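Local structure of AxyAgu115A (Amphibacillus xylanus NBRC 15112, 6NPS) at residues K93-L98 with K169-F174; H200-L205 with Y238-G243; R207-Y212 with F464-Y469. The protein probably removes glucuronic acid side groups from xylans such as arabinoglucuronoxylan, acting as an alpha-glucuronidase of glycoside hydrolase family 115. The protein carries 3 engineered substitutions. All blocks are in the same frame, centred on the assembly; numbering follows the deposited sequence.

How the contacts relate
The three contacts cluster at one end of the eight-stranded TIM-type barrel, where strands 170-174, 212-214 and 241-242 begin side by side. Centres lie about 7 Å apart for contacts 1 and 3, and about 11 Å for contact 2 with either. Contact 1 joins the start of strand 170-174 to the loop that leads into strand 97-106 of a separate four-stranded mixed sheet. Contact 2 follows along the chain, packing helix 195-207 against the entry to strand 241-242. Contact 3 crosses it in sequence, bringing the turn after helix 195-207 to helix 458-469. The three thus tie the first and last parts of the barrel together and couple them to the N-terminal region.

Contact 1. Residues K93-L98 with K169-F174; sequences KREVFL and KYRGFF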
ATOM      1  N   LYS A  93      46.770  45.593  10.738  1.00 54.08           N
ATOM      2  CA  LYS A  93      45.978  44.393  10.976  1.00 47.39           C
ATOM      3  C   LYS A  93      44.731  44.382  10.099  1.00 46.10           C
ATOM      4  O   LYS A  93      44.263  45.418   9.640  1.00 46.85           O
ATOM      5  CB  LYS A  93      45.581  44.285  12.443  1.00 48.38           C
ATOM      6  CG  LYS A  93      46.772  43.937  13.316  1.00 53.92           C
ATOM      7  CD  LYS A  93      46.363  43.692  14.725  1.00 53.68           C
ATOM      8  CE  LYS A  93      47.579  43.288  15.546  1.00 61.66           C
ATOM      9  NZ  LYS A  93      47.188  43.130  16.972  1.00 65.50           N
ATOM     10  N   ARG A  94      44.174  43.183   9.895  1.00 44.21           N
ATOM     11  CA  ARG A  94      43.068  42.967   8.975  1.00 41.52           C
ATOM     12  C   ARG A  94      41.751  43.020   9.749  1.00 39.49           C
ATOM     13  O   ARG A  94      41.549  42.224  10.666  1.00 41.35           O
ATOM     14  CB  ARG A  94      43.232  41.614   8.287  1.00 43.91           C
ATOM     15  CG  ARG A  94      42.152  41.271   7.253  1.00 54.69           C
ATOM     16  CD  ARG A  94      42.422  39.935   6.522  1.00 64.50           C
ATOM     17  NE  ARG A  94      43.414  39.091   7.195  1.00 80.45           N
ATOM     18  CZ  ARG A  94      43.151  38.172   8.134  1.00 92.78           C
ATOM     19  NH1 ARG A  94      41.902  37.943   8.558  1.00 93.02           N
ATOM     20  NH2 ARG A  94      44.148  37.475   8.664  1.00 97.09           N
ATOM     21  N   GLU A  95      40.864  43.944   9.371  1.00 36.35           N
ATOM     22  CA  GLU A  95      39.501  44.008   9.896  1.00 36.04           C
ATOM     23  C   GLU A  95      39.474  44.078  11.425  1.00 37.15           C
ATOM     24  O   GLU A  95      38.697  43.392  12.086  1.00 36.17           O
ATOM     25  CB  GLU A  95      38.685  42.821   9.372  1.00 36.99           C
ATOM     26  CG  GLU A  95      38.685  42.783   7.836  1.00 41.26           C
ATOM     27  CD  GLU A  95      37.833  41.669   7.207  1.00 46.82           C
ATOM     28  OE1 GLU A  95      37.501  40.669   7.873  1.00 47.23           O
ATOM     29  OE2 GLU A  95      37.517  41.794   6.003  1.00 51.47           O
ATOM     30  N   VAL A  96      40.319  44.935  11.996  1.00 36.08           N
ATOM     31  CA  VAL A  96      40.359  45.128  13.443  1.00 34.58           C
ATOM     32  C   VAL A  96      39.912  46.557  13.778  1.00 36.75           C
ATOM     33  O   VAL A  96      40.101  47.481  12.980  1.00 36.53           O
ATOM     34  CB  VAL A  96      41.812  44.854  13.939  1.00 41.60           C
ATOM     35  CG1 VAL A  96      42.125  45.616  15.199  1.00 48.74           C
ATOM     36  CG2 VAL A  96      42.033  43.350  14.136  1.00 41.13           C
ATOM     37  N   PHE A  97      39.395  46.780  14.994  1.00 39.45           N
ATOM     38  CA  PHE A  97      39.131  48.162  15.384  1.00 34.46           C
ATOM     39  C   PHE A  97      39.507  48.389  16.838  1.00 36.78           C
ATOM     40  O   PHE A  97      39.652  47.451  17.628  1.00 37.75           O
ATOM     41  CB  PHE A  97      37.658  48.557  15.140  1.00 32.00           C
ATOM     42  CG  PHE A  97      36.690  47.722  15.900  1.00 35.23           C
ATOM     43  CD1 PHE A  97      36.319  48.076  17.190  1.00 33.73           C
ATOM     44  CD2 PHE A  97      36.161  46.574  15.341  1.00 33.85           C
ATOM     45  CE1 PHE A  97      35.412  47.288  17.907  1.00 36.23           C
ATOM     46  CE2 PHE A  97      35.260  45.791  16.040  1.00 38.81           C
ATOM     47  CZ  PHE A  97      34.889  46.153  17.333  1.00 38.46           C
ATOM     48  N   LEU A  98      39.699  49.661  17.156  1.00 39.75           N
ATOM     49  CA  LEU A  98      39.869  50.165  18.509  1.00 35.56           C
ATOM     50  C   LEU A  98      38.603  50.918  18.879  1.00 39.90           C
ATOM     51  O   LEU A  98      38.080  51.698  18.074  1.00 42.41           O
ATOM     52  CB  LEU A  98      41.085  51.096  18.576  1.00 40.70           C
ATOM     53  CG  LEU A  98      41.258  51.989  19.803  1.00 45.67           C
ATOM     54  CD1 LEU A  98      41.728  51.163  21.023  1.00 48.01           C
ATOM     55  CD2 LEU A  98      42.244  53.103  19.484  1.00 51.60           C
ATOM     56  N   LYS A 169      39.408  34.184   6.953  1.00 30.41           N
ATOM     57  CA  LYS A 169      39.723  35.400   6.191  1.00 32.57           C
ATOM     58  C   LYS A 169      38.537  35.928   5.372  1.00 36.33           C
ATOM     59  O   LYS A 169      38.284  37.150   5.353  1.00 30.74           O
ATOM     60  CB  LYS A 169      40.908  35.160   5.275  1.00 32.48           C
ATOM     61  CG  LYS A 169      41.430  36.496   4.685  1.00 40.90           C
ATOM     62  CD  LYS A 169      42.705  36.283   3.857  1.00 52.70           C
ATOM     63  CE  LYS A 169      43.303  37.623   3.409  1.00 58.73           C
ATOM     64  NZ  LYS A 169      44.482  37.451   2.491  1.00 64.37           N
ATOM     65  N   TYR A 170      37.807  35.042   4.677  1.00 27.42           N
ATOM     66  CA  TYR A 170      36.631  35.417   3.887  1.00 30.33           C
ATOM     67  C   TYR A 170      35.403  34.661   4.394  1.00 29.25           C
ATOM     68  O   TYR A 170      35.433  33.430   4.498  1.00 30.52           O
ATOM     69  CB  TYR A 170      36.852  35.098   2.418  1.00 30.08           C
ATOM     70  CG  TYR A 170      38.089  35.772   1.849  1.00 35.20           C
ATOM     71  CD1 TYR A 170      38.147  37.166   1.718  1.00 35.77           C
ATOM     72  CD2 TYR A 170      39.217  35.028   1.467  1.00 34.47           C
ATOM     73  CE1 TYR A 170      39.234  37.778   1.172  1.00 41.89           C
ATOM     74  CE2 TYR A 170      40.346  35.667   0.914  1.00 36.35           C
ATOM     75  CZ  TYR A 170      40.333  37.039   0.782  1.00 41.01           C
ATOM     76  OH  TYR A 170      41.414  37.721   0.264  1.00 48.23           O
ATOM     77  N   ARG A 171      34.319  35.392   4.684  1.00 26.54           N
ATOM     78  CA  ARG A 171      33.209  34.848   5.487  1.00 31.58           C
ATOM     79  C   ARG A 171      31.910  35.382   4.900  1.00 27.62           C
ATOM     80  O   ARG A 171      31.728  36.605   4.841  1.00 30.64           O
ATOM     81  CB  ARG A 171      33.291  35.268   6.980  1.00 32.44           C
ATOM     82  CG  ARG A 171      34.626  35.065   7.725  1.00 33.37           C
ATOM     83  CD  ARG A 171      34.665  35.831   9.091  1.00 26.46           C
ATOM     84  NE  ARG A 171      34.393  37.264   8.946  1.00 29.91           N
ATOM     85  CZ  ARG A 171      35.256  38.148   8.430  1.00 32.14           C
ATOM     86  NH1 ARG A 171      36.479  37.748   8.038  1.00 26.32           N
ATOM     87  NH2 ARG A 171      34.904  39.430   8.353  1.00 27.18           N
ATOM     88  N   GLY A 172      31.009  34.510   4.458  1.00 29.22           N
ATOM     89  CA  GLY A 172      29.760  35.044   3.950  1.00 25.55           C
ATOM     90  C   GLY A 172      28.769  33.985   3.519  1.00 26.14           C
ATOM     91  O   GLY A 172      28.808  32.836   3.970  1.00 30.06           O
ATOM     92  N   PHE A 173      27.891  34.392   2.598  1.00 26.11           N
ATOM     93  CA  PHE A 173      26.830  33.526   2.151  1.00 32.88           C
ATOM     94  C   PHE A 173      26.495  33.763   0.672  1.00 30.54           C
ATOM     95  O   PHE A 173      26.943  34.717   0.025  1.00 31.50           O
ATOM     96  CB  PHE A 173      25.584  33.690   3.049  1.00 27.01           C
ATOM     97  CG  PHE A 173      24.996  35.116   3.071  1.00 29.56           C
ATOM     98  CD1 PHE A 173      24.138  35.567   2.039  1.00 34.08           C
ATOM     99  CD2 PHE A 173      25.265  35.976   4.131  1.00 28.73           C
ATOM    100  CE1 PHE A 173      23.577  36.854   2.071  1.00 35.66           C
ATOM    101  CE2 PHE A 173      24.702  37.276   4.188  1.00 29.93           C
ATOM    102  CZ  PHE A 173      23.853  37.718   3.150  1.00 32.13           C
ATOM    103  N   PHE A 174      25.667  32.854   0.179  1.00 32.01           N
ATOM    104  CA  PHE A 174      25.263  32.716  -1.223  1.00 30.71           C
ATOM    105  C   PHE A 174      23.741  32.757  -1.227  1.00 31.75           C
ATOM    106  O   PHE A 174      23.098  31.891  -0.611  1.00 33.30           O
ATOM    107  CB  PHE A 174      25.763  31.364  -1.755  1.00 29.13           C
ATOM    108  CG  PHE A 174      25.298  30.994  -3.142  1.00 31.43           C
ATOM    109  CD1 PHE A 174      24.979  31.966  -4.087  1.00 33.84           C
ATOM    110  CD2 PHE A 174      25.241  29.645  -3.507  1.00 33.73           C
ATOM    111  CE1 PHE A 174      24.569  31.604  -5.365  1.00 35.93           C
ATOM    112  CE2 PHE A 174      24.848  29.269  -4.791  1.00 40.86           C
ATOM    113  CZ  PHE A 174      24.510  30.260  -5.724  1.00 36.92           C
TER
HETATM  114  O   HOH W   1      39.447  38.870   7.409  1.00 43.83           O
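Glu95 and Arg171 form the salt bridge at the centre of this contact. Both terminal nitrogens of Arg171 converge on one carboxylate oxygen: NH2 lies 2.9 Å and NH1 3.1 Å from Glu95 OE1. The oxygen sits close to the guanidinium plane, whereas the two flat groups stand 88° apart. NH1 meets OE1 nearly along its C-O bond and NH2 from above the carboxylate plane, both bonds being bent. An extended Glu95 chain meets an Arg171 chain bent at chi3 (-55°), which brings the guanidinium end round to the acid. Each partner is held further: Glu95 OE2 is salt-bridged to Arg121 and accepts from the Asn211 amide, and Arg171 donates to the carbonyls of Lys209 and Val168.

A bridging water accepts from Arg94 NH1 at 2.9 Å, at the edge of that guanidinium, donates to Lys169 O at 2.9 Å and makes a weak bond to Glu95 OE1.

The remaining touch is aliphatic. The Lys169 chain crosses Arg94 at about a right angle, its CG over one guanidinium face, toward the rim, and its CE 4.0 Å from Arg94 CD.

A leucine in place of Arg171 would probably leave Glu95 OE1 without its two charged N-H donors and the Lys209 carbonyl without its guanidinium donor. The arrangement is a partly buried polar network, its salt-bridged pair buried, where the loop entering a strand of the N-terminal sheet meets the first strand of a TIM-type barrel.

Contact 2. Residues H200-L205 with Y238-G243; sequences HVFELL and YGVIMG
Phe202 is touched by both Tyr238 and Val240, the residues on either side of Gly239, whose positive phi turns the chain sharply between them. Val240 sets both its methyls against Phe202 and Leu205, one helical turn apart. Val240 CG1 is the closer of the two to Leu205, 3.6 Å from Leu205 CD2, and also faces Phe202 CD1. Val240 CG2 lies against the base of the aromatic side chain, 4.0 Å from Phe202 CB. Leu205 CD2 reaches the valine because chi1 (177°) swings CG away from the backbone N.

Tyr238 meets Phe202 from another direction. The two side chains cross at about a right angle, and Phe202 CD2 comes to the edge of the tyrosine ring, 3.9 Å from Tyr238 CD2. The hydroxyl at the far end bonds to Asp199 OD2, which restrains that end. Between Tyr238 and Val240, Gly239 is the C-prime residue of a Schellman motif that closes helix 230-238. Leu213 of the neighbouring strand lies against both Phe202 and Val240.

This is the packing of consecutive beta-alpha-beta units in a TIM-type barrel: helix 195-207 rests on the turn that leads from the next helix into strand 241-242.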
ATOM      1  N   HIS A 200      20.133  46.272   1.516  1.00 30.66           N
ATOM      2  CA  HIS A 200      19.721  45.519   2.716  1.00 37.40           C
ATOM      3  C   HIS A 200      20.524  44.225   2.909  1.00 38.82           C
ATOM      4  O   HIS A 200      20.815  43.813   4.051  1.00 34.34           O
ATOM      5  CB  HIS A 200      18.238  45.190   2.627  1.00 37.01           C
ATOM      6  CG  HIS A 200      17.362  46.399   2.509  1.00 49.59           C
ATOM      7  ND1 HIS A 200      16.911  47.102   3.609  1.00 52.49           N
ATOM      8  CD2 HIS A 200      16.850  47.027   1.423  1.00 50.88           C
ATOM      9  CE1 HIS A 200      16.162  48.113   3.205  1.00 52.27           C
ATOM     10  NE2 HIS A 200      16.112  48.092   1.882  1.00 53.04           N
ATOM     11  N   VAL A 201      20.822  43.529   1.811  1.00 34.83           N
ATOM     12  CA  VAL A 201      21.673  42.341   1.862  1.00 35.85           C
ATOM     13  C   VAL A 201      23.065  42.713   2.370  1.00 34.32           C
ATOM     14  O   VAL A 201      23.636  42.028   3.228  1.00 35.23           O
ATOM     15  CB  VAL A 201      21.751  41.688   0.465  1.00 38.43           C
ATOM     16  CG1 VAL A 201      22.780  40.564   0.429  1.00 34.03           C
ATOM     17  CG2 VAL A 201      20.400  41.186   0.065  1.00 37.01           C
ATOM     18  N   PHE A 202      23.651  43.773   1.809  1.00 30.80           N
ATOM     19  CA  PHE A 202      24.983  44.178   2.244  1.00 31.68           C
ATOM     20  C   PHE A 202      24.981  44.539   3.730  1.00 34.88           C
ATOM     21  O   PHE A 202      25.927  44.214   4.452  1.00 33.83           O
ATOM     22  CB  PHE A 202      25.504  45.360   1.426  1.00 31.76           C
ATOM     23  CG  PHE A 202      25.624  45.093  -0.078  1.00 36.43           C
ATOM     24  CD1 PHE A 202      25.851  43.813  -0.577  1.00 38.32           C
ATOM     25  CD2 PHE A 202      25.511  46.141  -0.973  1.00 34.25           C
ATOM     26  CE1 PHE A 202      25.955  43.591  -1.955  1.00 38.02           C
ATOM     27  CE2 PHE A 202      25.608  45.936  -2.370  1.00 36.71           C
ATOM     28  CZ  PHE A 202      25.851  44.662  -2.852  1.00 37.08           C
ATOM     29  N   GLU A 203      23.938  45.232   4.195  1.00 35.55           N
ATOM     30  CA  GLU A 203      23.885  45.633   5.600  1.00 38.61           C
ATOM     31  C   GLU A 203      23.810  44.415   6.509  1.00 37.93           C
ATOM     32  O   GLU A 203      24.506  44.349   7.529  1.00 35.40           O
ATOM     33  CB  GLU A 203      22.688  46.560   5.838  1.00 45.24           C
ATOM     34  CG  GLU A 203      22.635  47.130   7.248  1.00 54.45           C
ATOM     35  CD  GLU A 203      21.380  47.961   7.555  1.00 58.09           C
ATOM     36  OE1 GLU A 203      20.707  48.453   6.613  1.00 58.02           O
ATOM     37  OE2 GLU A 203      21.096  48.141   8.763  1.00 53.45           O
ATOM     38  N   LEU A 204      22.969  43.438   6.154  1.00 33.53           N
ATOM     39  CA  LEU A 204      22.847  42.229   6.951  1.00 36.77           C
ATOM     40  C   LEU A 204      24.185  41.510   7.044  1.00 37.71           C
ATOM     41  O   LEU A 204      24.601  41.092   8.130  1.00 38.78           O
ATOM     42  CB  LEU A 204      21.785  41.313   6.357  1.00 31.65           C
ATOM     43  CG  LEU A 204      21.719  39.922   6.978  1.00 34.02           C
ATOM     44  CD1 LEU A 204      21.234  39.937   8.469  1.00 36.25           C
ATOM     45  CD2 LEU A 204      20.813  39.012   6.156  1.00 33.18           C
ATOM     46  N   LEU A 205      24.858  41.346   5.906  1.00 32.98           N
ATOM     47  CA  LEU A 205      26.165  40.687   5.863  1.00 30.90           C
ATOM     48  C   LEU A 205      27.169  41.370   6.798  1.00 30.68           C
ATOM     49  O   LEU A 205      27.854  40.710   7.597  1.00 34.10           O
ATOM     50  CB  LEU A 205      26.701  40.728   4.428  1.00 28.74           C
ATOM     51  CG  LEU A 205      28.099  40.123   4.282  1.00 32.80           C
ATOM     52  CD1 LEU A 205      28.006  38.625   4.528  1.00 30.68           C
ATOM     53  CD2 LEU A 205      28.615  40.403   2.866  1.00 34.54           C
ATOM     54  N   TYR A 238      30.975  49.641   0.069  1.00 34.14           N
ATOM     55  CA  TYR A 238      30.898  49.110   1.413  1.00 37.87           C
ATOM     56  C   TYR A 238      32.050  48.172   1.756  1.00 42.00           C
ATOM     57  O   TYR A 238      32.198  47.815   2.930  1.00 44.76           O
ATOM     58  CB  TYR A 238      29.598  48.341   1.592  1.00 36.64           C
ATOM     59  CG  TYR A 238      28.342  49.162   1.829  1.00 40.54           C
ATOM     60  CD1 TYR A 238      28.276  50.116   2.857  1.00 41.34           C
ATOM     61  CD2 TYR A 238      27.212  48.950   1.060  1.00 37.81           C
ATOM     62  CE1 TYR A 238      27.114  50.835   3.083  1.00 43.52           C
ATOM     63  CE2 TYR A 238      26.060  49.660   1.274  1.00 43.19           C
ATOM     64  CZ  TYR A 238      26.002  50.602   2.281  1.00 44.69           C
ATOM     65  OH  TYR A 238      24.834  51.303   2.476  1.00 42.73           O
ATOM     66  N   GLY A 239      32.841  47.732   0.781  1.00 34.81           N
ATOM     67  CA  GLY A 239      33.836  46.711   1.061  1.00 33.78           C
ATOM     68  C   GLY A 239      33.258  45.321   1.227  1.00 38.87           C
ATOM     69  O   GLY A 239      33.891  44.476   1.861  1.00 41.81           O
ATOM     70  N   VAL A 240      32.074  45.054   0.677  1.00 36.65           N
ATOM     71  CA  VAL A 240      31.591  43.687   0.510  1.00 32.58           C
ATOM     72  C   VAL A 240      32.348  43.081  -0.672  1.00 37.21           C
ATOM     73  O   VAL A 240      32.217  43.550  -1.802  1.00 37.83           O
ATOM     74  CB  VAL A 240      30.077  43.651   0.285  1.00 35.53           C
ATOM     75  CG1 VAL A 240      29.600  42.220  -0.082  1.00 33.82           C
ATOM     76  CG2 VAL A 240      29.359  44.189   1.524  1.00 33.97           C
ATOM     77  N   ILE A 241      33.152  42.053  -0.409  1.00 36.10           N
ATOM     78  CA  ILE A 241      33.960  41.396  -1.435  1.00 31.79           C
ATOM     79  C   ILE A 241      33.037  40.494  -2.244  1.00 32.61           C
ATOM     80  O   ILE A 241      32.370  39.613  -1.687  1.00 33.29           O
ATOM     81  CB  ILE A 241      35.094  40.579  -0.795  1.00 36.51           C
ATOM     82  CG1 ILE A 241      35.921  41.426   0.199  1.00 39.73           C
ATOM     83  CG2 ILE A 241      35.984  39.971  -1.818  1.00 35.36           C
ATOM     84  CD1 ILE A 241      36.749  40.558   1.164  1.00 41.23           C
ATOM     85  N   MET A 242      32.981  40.698  -3.548  1.00 32.91           N
ATOM     86  CA  MET A 242      32.060  39.890  -4.342  1.00 33.80           C
ATOM     87  C   MET A 242      32.744  38.595  -4.765  1.00 36.49           C
ATOM     88  O   MET A 242      33.947  38.561  -5.019  1.00 36.20           O
ATOM     89  CB  MET A 242      31.567  40.672  -5.567  1.00 33.79           C
ATOM     90  CG  MET A 242      30.644  41.867  -5.222  1.00 34.41           C
ATOM     91  SD  MET A 242      29.279  41.390  -4.083  1.00 35.90           S
ATOM     92  CE  MET A 242      28.461  40.126  -5.103  1.00 34.37           C
ATOM     93  N   GLY A 243      31.972  37.513  -4.826  1.00 33.55           N
ATOM     94  CA  GLY A 243      32.497  36.314  -5.461  1.00 30.02           C
ATOM     95  C   GLY A 243      31.467  35.674  -6.369  1.00 32.07           C
ATOM     96  O   GLY A 243      30.395  36.233  -6.636  1.00 32.92           O
TER

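Contact 3. Residues R207-Y212 with F464-Y469; sequences RLKGNY and FLDLAY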
ATOM      1  N   ARG A 207      26.601  43.523   9.276  1.00 31.01           N
ATOM      2  CA  ARG A 207      26.216  43.498  10.690  1.00 30.93           C
ATOM      3  C   ARG A 207      26.544  42.158  11.325  1.00 37.12           C
ATOM      4  O   ARG A 207      26.830  42.088  12.542  1.00 34.78           O
ATOM      5  CB  ARG A 207      24.726  43.821  10.836  1.00 31.66           C
ATOM      6  CG  ARG A 207      24.409  45.333  10.723  1.00 32.49           C
ATOM      7  CD  ARG A 207      22.934  45.608  11.001  1.00 32.19           C
ATOM      8  NE  ARG A 207      22.505  46.992  10.752  1.00 36.84           N
ATOM      9  CZ  ARG A 207      22.477  47.961  11.684  1.00 41.17           C
ATOM     10  NH1 ARG A 207      22.895  47.714  12.931  1.00 37.13           N
ATOM     11  NH2 ARG A 207      22.015  49.181  11.372  1.00 40.98           N
ATOM     12  N   LEU A 208      26.500  41.072  10.529  1.00 33.11           N
ATOM     13  CA  LEU A 208      26.907  39.759  11.014  1.00 27.47           C
ATOM     14  C   LEU A 208      28.418  39.566  10.931  1.00 27.61           C
ATOM     15  O   LEU A 208      28.904  38.472  11.170  1.00 38.73           O
ATOM     16  CB  LEU A 208      26.184  38.655  10.216  1.00 27.72           C
ATOM     17  CG  LEU A 208      24.661  38.697  10.307  1.00 38.59           C
ATOM     18  CD1 LEU A 208      24.043  37.617   9.423  1.00 41.26           C
ATOM     19  CD2 LEU A 208      24.207  38.510  11.735  1.00 38.35           C
ATOM     20  N   LYS A 209      29.156  40.615  10.614  1.00 29.57           N
ATOM     21  CA  LYS A 209      30.620  40.618  10.526  1.00 38.86           C
ATOM     22  C   LYS A 209      31.154  39.765   9.366  1.00 37.69           C
ATOM     23  O   LYS A 209      32.305  39.287   9.416  1.00 34.62           O
ATOM     24  CB  LYS A 209      31.253  40.196  11.854  1.00 43.55           C
ATOM     25  CG  LYS A 209      30.726  41.056  13.028  1.00 54.99           C
ATOM     26  CD  LYS A 209      31.192  40.563  14.374  1.00 58.86           C
ATOM     27  CE  LYS A 209      30.576  39.214  14.708  1.00 64.98           C
ATOM     28  NZ  LYS A 209      29.338  39.326  15.544  1.00 66.24           N
ATOM     29  N   GLY A 210      30.302  39.497   8.358  1.00 33.22           N
ATOM     30  CA  GLY A 210      30.744  38.847   7.145  1.00 26.38           C
ATOM     31  C   GLY A 210      31.415  39.868   6.214  1.00 30.39           C
ATOM     32  O   GLY A 210      31.375  41.099   6.419  1.00 32.18           O
ATOM     33  N   ASN A 211      32.083  39.346   5.167  1.00 28.23           N
ATOM     34  CA  ASN A 211      32.720  40.245   4.210  1.00 28.46           C
ATOM     35  C   ASN A 211      32.642  39.744   2.768  1.00 30.41           C
ATOM     36  O   ASN A 211      33.212  40.394   1.886  1.00 31.22           O
ATOM     37  CB  ASN A 211      34.221  40.514   4.585  1.00 28.99           C
ATOM     38  CG  ASN A 211      35.089  39.232   4.578  1.00 30.04           C
ATOM     39  OD1 ASN A 211      34.619  38.161   4.209  1.00 31.52           O
ATOM     40  ND2 ASN A 211      36.369  39.355   4.975  1.00 27.19           N
ATOM     41  N   TYR A 212      31.923  38.656   2.480  1.00 31.54           N
ATOM     42  CA  TYR A 212      32.012  38.001   1.180  1.00 33.12           C
ATOM     43  C   TYR A 212      30.621  37.534   0.764  1.00 31.88           C
ATOM     44  O   TYR A 212      29.884  37.009   1.593  1.00 29.70           O
ATOM     45  CB  TYR A 212      32.982  36.809   1.271  1.00 31.58           C
ATOM     46  CG  TYR A 212      33.243  35.972   0.004  1.00 34.69           C
ATOM     47  CD1 TYR A 212      33.008  34.603   0.006  1.00 34.66           C
ATOM     48  CD2 TYR A 212      33.822  36.544  -1.144  1.00 31.51           C
ATOM     49  CE1 TYR A 212      33.271  33.824  -1.086  1.00 32.91           C
ATOM     50  CE2 TYR A 212      34.072  35.749  -2.277  1.00 29.66           C
ATOM     51  CZ  TYR A 212      33.826  34.399  -2.225  1.00 33.87           C
ATOM     52  OH  TYR A 212      34.072  33.597  -3.314  1.00 36.41           O
ATOM     53  N   PHE A 464      26.951  30.639  12.000  1.00 27.49           N
ATOM     54  CA  PHE A 464      27.991  30.313  11.032  1.00 27.48           C
ATOM     55  C   PHE A 464      28.992  31.461  10.910  1.00 30.04           C
ATOM     56  O   PHE A 464      30.214  31.253  10.994  1.00 29.17           O
ATOM     57  CB  PHE A 464      27.323  30.021   9.683  1.00 25.19           C
ATOM     58  CG  PHE A 464      28.276  29.562   8.582  1.00 27.51           C
ATOM     59  CD1 PHE A 464      28.788  30.478   7.684  1.00 27.08           C
ATOM     60  CD2 PHE A 464      28.559  28.216   8.410  1.00 29.95           C
ATOM     61  CE1 PHE A 464      29.658  30.080   6.639  1.00 28.69           C
ATOM     62  CE2 PHE A 464      29.422  27.783   7.398  1.00 28.23           C
ATOM     63  CZ  PHE A 464      29.962  28.730   6.484  1.00 30.66           C
ATOM     64  N   LEU A 465      28.484  32.690  10.810  1.00 26.46           N
ATOM     65  CA  LEU A 465      29.357  33.855  10.687  1.00 29.70           C
ATOM     66  C   LEU A 465      29.972  34.286  12.029  1.00 35.62           C
ATOM     67  O   LEU A 465      31.048  34.912  12.039  1.00 33.06           O
ATOM     68  CB  LEU A 465      28.568  35.008  10.043  1.00 27.64           C
ATOM     69  CG  LEU A 465      28.198  34.725   8.565  1.00 32.75           C
ATOM     70  CD1 LEU A 465      27.399  35.851   7.957  1.00 30.30           C
ATOM     71  CD2 LEU A 465      29.452  34.484   7.712  1.00 33.60           C
ATOM     72  N   ASP A 466      29.339  33.960  13.165  1.00 33.28           N
ATOM     73  CA  ASP A 466      29.977  34.258  14.449  1.00 29.72           C
ATOM     74  C   ASP A 466      31.107  33.286  14.700  1.00 26.48           C
ATOM     75  O   ASP A 466      32.151  33.658  15.238  1.00 32.97           O
ATOM     76  CB  ASP A 466      28.959  34.165  15.601  1.00 31.24           C
ATOM     77  CG  ASP A 466      28.376  35.518  15.985  1.00 41.06           C
ATOM     78  OD1 ASP A 466      29.146  36.501  15.998  1.00 44.95           O
ATOM     79  OD2 ASP A 466      27.143  35.598  16.271  1.00 37.60           O
ATOM     80  N   LEU A 467      30.896  32.027  14.316  1.00 29.29           N
ATOM     81  CA  LEU A 467      31.935  31.004  14.358  1.00 31.59           C
ATOM     82  C   LEU A 467      33.110  31.358  13.452  1.00 31.53           C
ATOM     83  O   LEU A 467      34.275  31.240  13.860  1.00 32.38           O
ATOM     84  CB  LEU A 467      31.306  29.657  13.949  1.00 32.48           C
ATOM     85  CG  LEU A 467      32.216  28.432  14.038  1.00 34.55           C
ATOM     86  CD1 LEU A 467      32.732  28.295  15.473  1.00 37.16           C
ATOM     87  CD2 LEU A 467      31.444  27.184  13.579  1.00 32.73           C
ATOM     88  N   ALA A 468      32.830  31.813  12.221  1.00 30.78           N
ATOM     89  CA  ALA A 468      33.901  32.213  11.302  1.00 30.74           C
ATOM     90  C   ALA A 468      34.674  33.407  11.846  1.00 32.13           C
ATOM     91  O   ALA A 468      35.902  33.497  11.689  1.00 33.45           O
ATOM     92  CB  ALA A 468      33.341  32.572   9.911  1.00 27.75           C
ATOM     93  N   TYR A 469      33.969  34.341  12.483  1.00 29.17           N
ATOM     94  CA  TYR A 469      34.623  35.563  12.935  1.00 28.12           C
ATOM     95  C   TYR A 469      35.485  35.325  14.170  1.00 32.03           C
ATOM     96  O   TYR A 469      36.605  35.833  14.244  1.00 33.33           O
ATOM     97  CB  TYR A 469      33.562  36.628  13.195  1.00 33.70           C
ATOM     98  CG  TYR A 469      34.097  37.939  13.746  1.00 37.12           C
ATOM     99  CD1 TYR A 469      34.737  38.868  12.911  1.00 34.15           C
ATOM    100  CD2 TYR A 469      33.966  38.250  15.100  1.00 34.03           C
ATOM    101  CE1 TYR A 469      35.235  40.072  13.428  1.00 37.14           C
ATOM    102  CE2 TYR A 469      34.460  39.462  15.623  1.00 36.20           C
ATOM    103  CZ  TYR A 469      35.085  40.357  14.775  1.00 40.30           C
ATOM    104  OH  TYR A 469      35.555  41.534  15.294  1.00 40.63           O
TER
HETATM  105  O   HOH W   2      31.658  36.522  10.071  1.00 35.98           O
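This contact combines a salt bridge, a CH-pi contact and leucine packing, and it joins the turn between helix 195-207 and strand 212-214 to the C-terminal part of helix 458-469 in the barrel domain. Lys209 does most of the work. Lys209 CD sits over the centre of the Tyr469 ring, 3.7 Å from the centroid and 13° off the ring normal, and Lys209 CE comes within 3.5 Å of Tyr469 CD2. Bends at chi3 (-67°) and chi4 (-95°) then fold the ammonium group back from the ring toward the helix. There Lys209 NZ bonds to Asp466 OD1 at 2.9 Å, reaching the oxygen on its syn side and a little out of the carboxylate plane. The other oxygen, OD2, is bound by the hydroxyl of Tyr485 and by a glycerol that probably came from the crystallisation liquor.

Next to the lysine, Leu208 and Leu465 cross at about a right angle, with Leu208 CB 3.8 Å from Leu465 CD1. A CB on Gly210 would come close against the same methyl. A water ties the backbones together, donating to Leu465 O at 2.6 Å and weakly to Lys209 O, a carbonyl that also accepts from Arg171. Lys209 has positive phi as the C-prime residue of a Schellman motif, in which Gly210 N returns to Leu205 O; this turn aims its side chain at the helix.

The methylenes of one lysine are thus spent on an aromatic face and its charge on an acid, so that ring and carboxylate together probably restrict how the lysine chain can turn.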